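PDB 3L6N: metallo-beta-lactamase from Chryseobacterium indologenes, which hydrolyses the beta-lactam ring of penicillins, cephalosporins and carbapenems with the help of zinc, conferring resistance to these antibiotics. Local coordinates for residues 132-140 / 179-190; 159-168 / 207-216. One frame throughout, in Å; residues are numbered along the deposited sequence.

Contact 1: residues 132-140 / 179-190; sequences VDFLGEGHT and WPKTINKLKAKY. With ZN (zinc ion), chain B.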
loop_
_atom_site.group_PDB
_atom_site.type_symbol
_atom_site.label_atom_id
_atom_site.label_comp_id
_atom_site.label_asym_id
_atom_site.label_seq_id
_atom_site.Cartn_x
_atom_site.Cartn_y
_atom_site.Cartn_z
ATOM N N VAL A 132 6.642 -8.864 -2.534
ATOM C CA VAL A 132 5.256 -8.779 -2.079
ATOM C C VAL A 132 4.936 -10.095 -1.378
ATOM O O VAL A 132 5.075 -11.160 -1.983
ATOM C CB VAL A 132 4.279 -8.538 -3.244
ATOM C CG1 VAL A 132 2.847 -8.420 -2.713
ATOM C CG2 VAL A 132 4.678 -7.302 -4.040
ATOM N N ASP A 133 4.539 -10.017 -0.111
ATOM C CA ASP A 133 4.311 -11.213 0.711
ATOM C C ASP A 133 2.855 -11.340 1.148
ATOM O O ASP A 133 2.232 -10.357 1.563
ATOM C CB ASP A 133 5.181 -11.166 1.966
ATOM C CG ASP A 133 6.544 -11.818 1.776
ATOM O OD1 ASP A 133 7.544 -11.237 2.268
ATOM O OD2 ASP A 133 6.621 -12.910 1.172
ATOM N N PHE A 134 2.320 -12.555 1.066
ATOM C CA PHE A 134 1.039 -12.853 1.679
ATOM C C PHE A 134 1.291 -13.628 2.971
ATOM O O PHE A 134 1.801 -14.757 2.940
ATOM C CB PHE A 134 0.137 -13.653 0.737
ATOM C CG PHE A 134 -1.189 -13.983 1.337
ATOM C CD1 PHE A 134 -2.153 -12.996 1.475
ATOM C CD2 PHE A 134 -1.464 -15.267 1.800
ATOM C CE1 PHE A 134 -3.384 -13.281 2.053
ATOM C CE2 PHE A 134 -2.686 -15.565 2.376
ATOM C CZ PHE A 134 -3.650 -14.569 2.500
ATOM N N LEU A 135 0.948 -13.018 4.098
ATOM C CA LEU A 135 1.241 -13.608 5.414
ATOM C C LEU A 135 0.006 -14.254 6.031
ATOM O O LEU A 135 0.080 -14.871 7.106
ATOM C CB LEU A 135 1.809 -12.553 6.368
ATOM C CG LEU A 135 3.105 -11.851 5.942
ATOM C CD1 LEU A 135 3.329 -10.598 6.787
ATOM C CD2 LEU A 135 4.303 -12.799 6.022
ATOM N N GLY A 136 -1.132 -14.114 5.356
ATOM C CA GLY A 136 -2.398 -14.548 5.926
ATOM C C GLY A 136 -3.459 -13.468 5.872
ATOM O O GLY A 136 -3.170 -12.313 5.551
ATOM N N GLU A 137 -4.688 -13.857 6.184
ATOM C CA GLU A 137 -5.827 -12.952 6.169
ATOM C C GLU A 137 -5.842 -12.033 7.375
ATOM O O GLU A 137 -5.318 -12.373 8.439
ATOM C CB GLU A 137 -7.129 -13.757 6.099
ATOM C CG GLU A 137 -7.136 -14.746 4.937
ATOM C CD GLU A 137 -8.494 -15.360 4.655
ATOM O OE1 GLU A 137 -9.498 -14.913 5.239
ATOM O OE2 GLU A 137 -8.546 -16.299 3.833
ATOM N N GLY A 138 -6.456 -10.867 7.217
ATOM C CA GLY A 138 -6.545 -9.919 8.314
ATOM C C GLY A 138 -7.576 -8.849 8.076
ATOM O O GLY A 138 -8.778 -9.085 8.207
ATOM N N HIS A 139 -7.092 -7.666 7.706
ATOM C CA HIS A 139 -7.955 -6.565 7.305
ATOM C C HIS A 139 -8.891 -7.002 6.170
ATOM O O HIS A 139 -10.059 -6.643 6.167
ATOM C CB HIS A 139 -7.102 -5.366 6.880
ATOM C CG HIS A 139 -7.864 -4.319 6.128
ATOM N ND1 HIS A 139 -8.759 -3.460 6.731
ATOM C CD2 HIS A 139 -7.879 -4.012 4.809
ATOM C CE1 HIS A 139 -9.283 -2.660 5.822
ATOM N NE2 HIS A 139 -8.763 -2.971 4.646
ATOM N N THR A 140 -8.345 -7.745 5.206
ATOM C CA THR A 140 -9.138 -8.445 4.197
ATOM C C THR A 140 -8.526 -9.825 3.953
ATOM O O THR A 140 -7.461 -10.149 4.502
ATOM C CB THR A 140 -9.123 -7.698 2.856
ATOM O OG1 THR A 140 -7.760 -7.466 2.479
ATOM C CG2 THR A 140 -9.878 -6.365 2.952
ATOM N N TRP A 179 -6.545 -12.441 11.918
ATOM C CA TRP A 179 -5.768 -11.199 11.894
ATOM C C TRP A 179 -4.581 -11.181 12.891
ATOM O O TRP A 179 -3.451 -10.912 12.473
ATOM C CB TRP A 179 -6.708 -10.010 12.092
ATOM C CG TRP A 179 -6.195 -8.673 11.644
ATOM C CD1 TRP A 179 -4.891 -8.297 11.456
ATOM C CD2 TRP A 179 -6.990 -7.515 11.369
ATOM N NE1 TRP A 179 -4.831 -6.977 11.071
ATOM C CE2 TRP A 179 -6.103 -6.472 11.017
ATOM C CE3 TRP A 179 -8.367 -7.252 11.388
ATOM C CZ2 TRP A 179 -6.550 -5.192 10.674
ATOM C CZ3 TRP A 179 -8.811 -5.974 11.054
ATOM C CH2 TRP A 179 -7.901 -4.963 10.695
ATOM N N PRO A 180 -4.816 -11.498 14.191
ATOM C CA PRO A 180 -3.673 -11.463 15.120
ATOM C C PRO A 180 -2.615 -12.518 14.800
ATOM O O PRO A 180 -1.423 -12.284 15.024
ATOM C CB PRO A 180 -4.313 -11.748 16.489
ATOM C CG PRO A 180 -5.580 -12.454 16.175
ATOM C CD PRO A 180 -6.065 -11.856 14.891
ATOM N N LYS A 181 -3.047 -13.665 14.270
ATOM C CA LYS A 181 -2.133 -14.718 13.848
ATOM C C LYS A 181 -1.278 -14.227 12.691
ATOM O O LYS A 181 -0.074 -14.447 12.667
ATOM C CB LYS A 181 -2.895 -15.993 13.471
ATOM C CG LYS A 181 -3.719 -16.566 14.615
ATOM C CD LYS A 181 -4.806 -17.495 14.114
ATOM C CE LYS A 181 -5.415 -18.291 15.254
ATOM N NZ LYS A 181 -4.539 -19.435 15.628
ATOM N N THR A 182 -1.906 -13.533 11.743
ATOM C CA THR A 182 -1.177 -12.950 10.624
ATOM C C THR A 182 -0.187 -11.889 11.113
ATOM O O THR A 182 0.947 -11.858 10.656
ATOM C CB THR A 182 -2.142 -12.366 9.585
ATOM O OG1 THR A 182 -2.991 -13.419 9.109
ATOM C CG2 THR A 182 -1.372 -11.784 8.394
ATOM N N ILE A 183 -0.624 -11.039 12.041
ATOM C CA ILE A 183 0.253 -10.011 12.628
ATOM C C ILE A 183 1.437 -10.620 13.386
ATOM O O ILE A 183 2.563 -10.120 13.298
ATOM C CB ILE A 183 -0.539 -9.018 13.533
ATOM C CG1 ILE A 183 -1.362 -8.057 12.670
ATOM C CG2 ILE A 183 0.401 -8.224 14.473
ATOM C CD1 ILE A 183 -0.527 -7.038 11.891
ATOM N N ASN A 184 1.192 -11.703 14.117
ATOM C CA ASN A 184 2.281 -12.352 14.845
ATOM C C ASN A 184 3.286 -13.018 13.907
ATOM O O ASN A 184 4.485 -13.034 14.195
ATOM C CB ASN A 184 1.750 -13.284 15.936
ATOM C CG ASN A 184 1.189 -12.513 17.127
ATOM O OD1 ASN A 184 1.793 -11.542 17.591
ATOM N ND2 ASN A 184 0.029 -12.926 17.611
ATOM N N LYS A 185 2.802 -13.517 12.768
ATOM C CA LYS A 185 3.679 -14.005 11.698
ATOM C C LYS A 185 4.521 -12.868 11.110
ATOM O O LYS A 185 5.707 -13.048 10.833
ATOM C CB LYS A 185 2.882 -14.690 10.585
ATOM C CG LYS A 185 2.373 -16.085 10.931
ATOM C CD LYS A 185 1.705 -16.745 9.730
ATOM C CE LYS A 185 1.164 -18.124 10.095
ATOM N NZ LYS A 185 0.538 -18.804 8.924
ATOM N N LEU A 186 3.900 -11.703 10.917
ATOM C CA LEU A 186 4.602 -10.521 10.415
ATOM C C LEU A 186 5.710 -10.126 11.387
ATOM O O LEU A 186 6.866 -9.933 10.984
ATOM C CB LEU A 186 3.612 -9.356 10.228
ATOM C CG LEU A 186 4.078 -8.013 9.645
ATOM C CD1 LEU A 186 2.880 -7.262 9.094
ATOM C CD2 LEU A 186 4.817 -7.152 10.665
ATOM N N LYS A 187 5.328 -10.006 12.661
ATOM C CA LYS A 187 6.206 -9.596 13.761
ATOM C C LYS A 187 7.441 -10.494 13.858
ATOM O O LYS A 187 8.549 -10.017 14.127
ATOM C CB LYS A 187 5.402 -9.600 15.071
ATOM C CG LYS A 187 6.166 -9.269 16.348
ATOM C CD LYS A 187 5.242 -9.362 17.558
ATOM C CE LYS A 187 6.018 -9.192 18.860
ATOM N NZ LYS A 187 5.126 -9.279 20.060
ATOM N N ALA A 188 7.241 -11.786 13.615
ATOM C CA ALA A 188 8.315 -12.773 13.672
ATOM C C ALA A 188 9.209 -12.743 12.429
ATOM O O ALA A 188 10.417 -12.986 12.518
ATOM C CB ALA A 188 7.734 -14.163 13.884
ATOM N N LYS A 189 8.618 -12.432 11.278
ATOM C CA LYS A 189 9.325 -12.484 10.001
ATOM C C LYS A 189 10.168 -11.235 9.698
ATOM O O LYS A 189 11.242 -11.342 9.107
ATOM C CB LYS A 189 8.334 -12.740 8.858
ATOM C CG LYS A 189 8.986 -12.904 7.497
ATOM C CD LYS A 189 8.027 -13.432 6.457
ATOM C CE LYS A 189 8.721 -13.562 5.113
ATOM N NZ LYS A 189 8.052 -14.539 4.228
ATOM N N TYR A 190 9.676 -10.062 10.087
ATOM C CA TYR A 190 10.346 -8.803 9.723
ATOM C C TYR A 190 10.990 -8.104 10.913
ATOM O O TYR A 190 10.738 -6.924 11.180
ATOM C CB TYR A 190 9.392 -7.866 8.978
ATOM C CG TYR A 190 8.817 -8.497 7.742
ATOM C CD1 TYR A 190 7.498 -8.928 7.725
ATOM C CD2 TYR A 190 9.600 -8.690 6.599
ATOM C CE1 TYR A 190 6.958 -9.516 6.612
ATOM C CE2 TYR A 190 9.065 -9.290 5.462
ATOM C CZ TYR A 190 7.740 -9.698 5.488
ATOM O OH TYR A 190 7.159 -10.284 4.403
HETATM ZN ZN ZN B . -8.968 -2.070 2.871
HETATM O O HOH W 1 8.255 -14.827 1.772
HETATM O O HOH W 2 -8.586 -0.199 2.926
#

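Contact 2: residues 159-168 / 207-216; sequences LVKSNSATDL and GHVEHTLELL. With SO4 (sulfate ion), chain E.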
loop_
_atom_site.group_PDB
_atom_site.type_symbol
_atom_site.label_atom_id
_atom_site.label_comp_id
_atom_site.label_asym_id
_atom_site.label_seq_id
_atom_site.Cartn_x
_atom_site.Cartn_y
_atom_site.Cartn_z
ATOM N N LEU A 159 -3.387 -4.062 6.813
ATOM C CA LEU A 159 -3.184 -5.158 7.770
ATOM C C LEU A 159 -2.616 -4.606 9.087
ATOM O O LEU A 159 -2.901 -5.132 10.168
ATOM C CB LEU A 159 -2.226 -6.187 7.164
ATOM C CG LEU A 159 -1.768 -7.376 8.022
ATOM C CD1 LEU A 159 -2.961 -8.284 8.365
ATOM C CD2 LEU A 159 -0.689 -8.144 7.284
ATOM N N VAL A 160 -1.822 -3.542 8.988
ATOM C CA VAL A 160 -1.218 -2.909 10.151
ATOM C C VAL A 160 -1.930 -1.607 10.486
ATOM O O VAL A 160 -1.987 -0.673 9.679
ATOM C CB VAL A 160 0.285 -2.638 9.932
ATOM C CG1 VAL A 160 0.911 -1.985 11.184
ATOM C CG2 VAL A 160 1.015 -3.930 9.581
ATOM N N LYS A 161 -2.486 -1.557 11.691
ATOM C CA LYS A 161 -3.086 -0.340 12.225
ATOM C C LYS A 161 -2.026 0.605 12.782
ATOM O O LYS A 161 -1.008 0.153 13.303
ATOM C CB LYS A 161 -4.077 -0.684 13.348
ATOM C CG LYS A 161 -5.188 -1.655 12.940
ATOM C CD LYS A 161 -6.047 -1.103 11.808
ATOM C CE LYS A 161 -6.753 0.182 12.197
ATOM N NZ LYS A 161 -7.422 0.841 11.036
ATOM N N SER A 162 -2.297 1.906 12.693
ATOM C CA SER A 162 -1.424 2.945 13.240
ATOM C C SER A 162 -1.503 2.965 14.757
ATOM O O SER A 162 -2.577 2.749 15.327
ATOM C CB SER A 162 -1.862 4.317 12.721
ATOM O OG SER A 162 -1.160 5.382 13.343
ATOM N N ASN A 163 -0.372 3.273 15.387
ATOM C CA ASN A 163 -0.322 3.572 16.824
ATOM C C ASN A 163 -1.358 4.621 17.268
ATOM O O ASN A 163 -1.715 4.684 18.454
ATOM C CB ASN A 163 1.106 3.982 17.244
ATOM C CG ASN A 163 1.589 5.281 16.582
ATOM O OD1 ASN A 163 0.852 6.271 16.489
ATOM N ND2 ASN A 163 2.845 5.285 16.150
ATOM N N SER A 164 -1.832 5.421 16.311
ATOM C CA SER A 164 -2.788 6.504 16.562
ATOM C C SER A 164 -4.256 6.121 16.320
ATOM O O SER A 164 -5.159 6.918 16.586
ATOM C CB SER A 164 -2.424 7.737 15.721
ATOM O OG SER A 164 -2.755 7.543 14.353
ATOM N N ALA A 165 -4.492 4.916 15.801
ATOM C CA ALA A 165 -5.862 4.433 15.566
ATOM C C ALA A 165 -6.552 4.088 16.889
ATOM O O ALA A 165 -5.905 3.587 17.806
ATOM C CB ALA A 165 -5.861 3.226 14.629
ATOM N N THR A 166 -7.848 4.365 16.985
ATOM C CA THR A 166 -8.598 4.071 18.218
ATOM C C THR A 166 -9.591 2.921 18.050
ATOM O O THR A 166 -10.206 2.473 19.023
ATOM C CB THR A 166 -9.294 5.323 18.800
ATOM O OG1 THR A 166 -10.174 5.888 17.825
ATOM C CG2 THR A 166 -8.255 6.371 19.226
ATOM N N ASP A 167 -9.743 2.452 16.812
ATOM C CA ASP A 167 -10.473 1.214 16.523
ATOM C C ASP A 167 -9.905 0.534 15.273
ATOM O O ASP A 167 -8.949 1.029 14.672
ATOM C CB ASP A 167 -11.984 1.456 16.392
ATOM C CG ASP A 167 -12.326 2.570 15.420
ATOM O OD1 ASP A 167 -11.926 2.504 14.237
ATOM O OD2 ASP A 167 -13.023 3.515 15.842
ATOM N N LEU A 168 -10.495 -0.598 14.893
ATOM C CA LEU A 168 -9.981 -1.397 13.777
ATOM C C LEU A 168 -10.345 -0.842 12.402
ATOM O O LEU A 168 -9.806 -1.291 11.387
ATOM C CB LEU A 168 -10.447 -2.849 13.894
ATOM C CG LEU A 168 -9.802 -3.732 14.966
ATOM C CD1 LEU A 168 -10.509 -5.074 15.043
ATOM C CD2 LEU A 168 -8.305 -3.914 14.722
ATOM N N GLY A 207 5.635 1.225 17.057
ATOM C CA GLY A 207 4.647 0.540 17.890
ATOM C C GLY A 207 3.337 0.204 17.193
ATOM O O GLY A 207 2.335 -0.063 17.854
ATOM N N HIS A 208 3.336 0.229 15.862
ATOM C CA HIS A 208 2.114 -0.054 15.093
ATOM C C HIS A 208 1.645 -1.500 15.235
ATOM O O HIS A 208 0.457 -1.751 15.426
ATOM C CB HIS A 208 2.315 0.245 13.606
ATOM C CG HIS A 208 2.741 1.647 13.316
ATOM N ND1 HIS A 208 2.056 2.749 13.779
ATOM C CD2 HIS A 208 3.770 2.125 12.578
ATOM C CE1 HIS A 208 2.651 3.849 13.346
ATOM N NE2 HIS A 208 3.695 3.496 12.616
ATOM N N VAL A 209 2.580 -2.436 15.112
ATOM C CA VAL A 209 2.284 -3.865 15.242
ATOM C C VAL A 209 1.667 -4.185 16.619
ATOM O O VAL A 209 0.628 -4.846 16.705
ATOM C CB VAL A 209 3.548 -4.718 14.985
ATOM C CG1 VAL A 209 3.331 -6.182 15.366
ATOM C CG2 VAL A 209 3.985 -4.598 13.539
ATOM N N GLU A 210 2.294 -3.692 17.687
ATOM C CA GLU A 210 1.800 -3.960 19.035
ATOM C C GLU A 210 0.441 -3.327 19.263
ATOM O O GLU A 210 -0.424 -3.912 19.930
ATOM C CB GLU A 210 2.799 -3.486 20.098
ATOM C CG GLU A 210 3.996 -4.411 20.281
ATOM C CD GLU A 210 3.598 -5.857 20.562
ATOM O OE1 GLU A 210 2.740 -6.105 21.450
ATOM O OE2 GLU A 210 4.147 -6.751 19.888
ATOM N N HIS A 211 0.231 -2.140 18.697
ATOM C CA HIS A 211 -1.047 -1.483 18.839
ATOM C C HIS A 211 -2.157 -2.181 18.051
ATOM O O HIS A 211 -3.320 -2.153 18.460
ATOM C CB HIS A 211 -0.983 -0.003 18.479
ATOM C CG HIS A 211 -2.156 0.765 18.991
ATOM N ND1 HIS A 211 -3.052 1.407 18.166
ATOM C CD2 HIS A 211 -2.609 0.946 20.254
ATOM C CE1 HIS A 211 -3.993 1.973 18.899
ATOM N NE2 HIS A 211 -3.745 1.711 20.169
ATOM N N THR A 212 -1.794 -2.781 16.917
ATOM C CA THR A 212 -2.741 -3.583 16.134
ATOM C C THR A 212 -3.276 -4.746 16.970
ATOM O O THR A 212 -4.487 -4.968 17.023
ATOM C CB THR A 212 -2.129 -4.081 14.804
ATOM O OG1 THR A 212 -1.686 -2.951 14.047
ATOM C CG2 THR A 212 -3.164 -4.849 13.972
ATOM N N LEU A 213 -2.367 -5.466 17.617
ATOM C CA LEU A 213 -2.744 -6.563 18.517
ATOM C C LEU A 213 -3.640 -6.087 19.660
ATOM O O LEU A 213 -4.615 -6.753 20.017
ATOM C CB LEU A 213 -1.498 -7.262 19.056
ATOM C CG LEU A 213 -0.675 -8.036 18.030
ATOM C CD1 LEU A 213 0.653 -8.489 18.601
ATOM C CD2 LEU A 213 -1.463 -9.225 17.481
ATOM N N GLU A 214 -3.320 -4.924 20.220
ATOM C CA GLU A 214 -4.153 -4.339 21.262
ATOM C C GLU A 214 -5.580 -4.038 20.797
ATOM O O GLU A 214 -6.553 -4.374 21.486
ATOM C CB GLU A 214 -3.496 -3.087 21.844
ATOM C CG GLU A 214 -4.258 -2.533 23.016
ATOM C CD GLU A 214 -3.540 -1.393 23.705
ATOM O OE1 GLU A 214 -4.240 -0.506 24.212
ATOM O OE2 GLU A 214 -2.292 -1.388 23.744
ATOM N N LEU A 215 -5.714 -3.419 19.624
ATOM C CA LEU A 215 -7.035 -3.086 19.085
ATOM C C LEU A 215 -7.855 -4.340 18.777
ATOM O O LEU A 215 -9.078 -4.340 18.922
ATOM C CB LEU A 215 -6.908 -2.210 17.833
ATOM C CG LEU A 215 -6.422 -0.770 18.040
ATOM C CD1 LEU A 215 -6.131 -0.111 16.690
ATOM C CD2 LEU A 215 -7.417 0.072 18.843
ATOM N N LEU A 216 -7.167 -5.398 18.366
ATOM C CA LEU A 216 -7.804 -6.677 18.076
ATOM C C LEU A 216 -8.335 -7.323 19.353
ATOM O O LEU A 216 -9.404 -7.934 19.343
ATOM C CB LEU A 216 -6.831 -7.616 17.358
ATOM C CG LEU A 216 -6.586 -7.298 15.874
ATOM C CD1 LEU A 216 -5.326 -7.975 15.362
ATOM C CD2 LEU A 216 -7.790 -7.705 15.043
HETATM S S SO4 E . 5.880 -1.076 14.238
HETATM O O1 SO4 E . 5.044 -1.606 13.167
HETATM O O2 SO4 E . 7.274 -1.467 14.031
HETATM O O3 SO4 E . 5.785 0.375 14.226
HETATM O O4 SO4 E . 5.399 -1.622 15.500
#

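Contact 1: residues 132-140 / 179-190
The indole of Trp179 carries the backbone of Gly138 and His139 on one face: Gly138 CA sits over the five-membered ring in a CH-pi contact, 3.9 Å from its centroid, and His139 N hovers above the middle of the indole. His139 CB makes a second, off-centre CH-pi contact with the six-membered ring, while Trp179 CH2 meets the imidazole at its edge. With CG anti to the backbone N (chi1 165°), the His139 ring leads away from the helix, and NE2 binds zinc at 2.0 Å beside His76 and His78. Lys189 CG covers one face of the Tyr190 ring, while Leu135 CD1 and Asp133 OD1 lie at its edge. Tyr190 OH donates to Asp133 OD1 in a very short bond whose 2.4 Å length is doubtful. Asp133 OD2 forms a long salt bridge of 3.7 Å with Lys189 NZ, bridged by a water that donates to OD2 and accepts from NZ. Thr182 OG1 donates to Glu137 O at 2.6 Å and has a second partner in Gln178 O, one turn back; Leu135 CD1 rests on Leu186 CB. The helix start thus holds the metal-bearing loop by its backbone, and the Lys189 ammonium probably helps stabilise charge on buried Asp133.

Contact 2: residues 159-168 / 207-216
Lys161 and Thr212 bring their CA atoms to 5.1 Å as the irregular 159-168 segment runs along helix 208-217, from His208 near its start to Leu215 and Leu216 toward its end. Ser162 to Ala165 form a type I turn, while Gly207 occupies the N-cap position. Lys161 N donates to Thr212 OG1 at 2.9 Å; that hydroxyl in turn donates to His208 O, linking loop and helix backbones. His208 ND1 accepts from Asn163 N in the plane of its ring, with a fairly straight N-H...N angle of 162°, and NE2 is bonded to Trp203 O. His211 ND1 donates to Ser162 O, which Ala165 N reaches from the opposite face of the carbonyl plane. Ser162 OG accepts from Ser164 N, making an ST turn, and is also hydrogen-bonded to Glu202 O. In this metallo-beta-lactamase fold the loop follows strand 153-157 and carries Lys161, a probable beta-lactam-binding residue; its CB and CG lie by Thr212, and bends at chi2 and chi3 carry NZ away to a weak hydrogen bond with Leu168 O. Leu215 CD1 meets Ala165 CB at 3.9 Å, and the Leu168 and Leu215 side chains slide past each other in opposite directions, Leu168 CD2 lying 3.8 Å from Leu215 CB. Leu168 CD1 also touches Leu216 CD2. At the helix start, a sulfate probably from the crystallisation liquor accepts from His208 N and Val209 N.

The two contacts alternate along the chain: 132-140, 159-168, 179-190, then 207-216, so each loop pairs with the helix two segments later. Their centres lie about 13 Å apart, and helices 179-189 and 208-217 pack directly on one another. Lys187 NZ and Glu210 OE2 form a salt bridge of 2.7 Å between these helices, with Ile183 on Val209 and Leu213 nearby. Trp179 NE1 probably donates to Leu159 O, linking the helix of contact 1 to the loop of contact 2. Strands 128-133 and 153-157, which lead into the loops, share the five-stranded sheet. Together, contacts 1 and 2 bring zinc-binding His139 and the probable substrate-binding Lys161 to one active-site region.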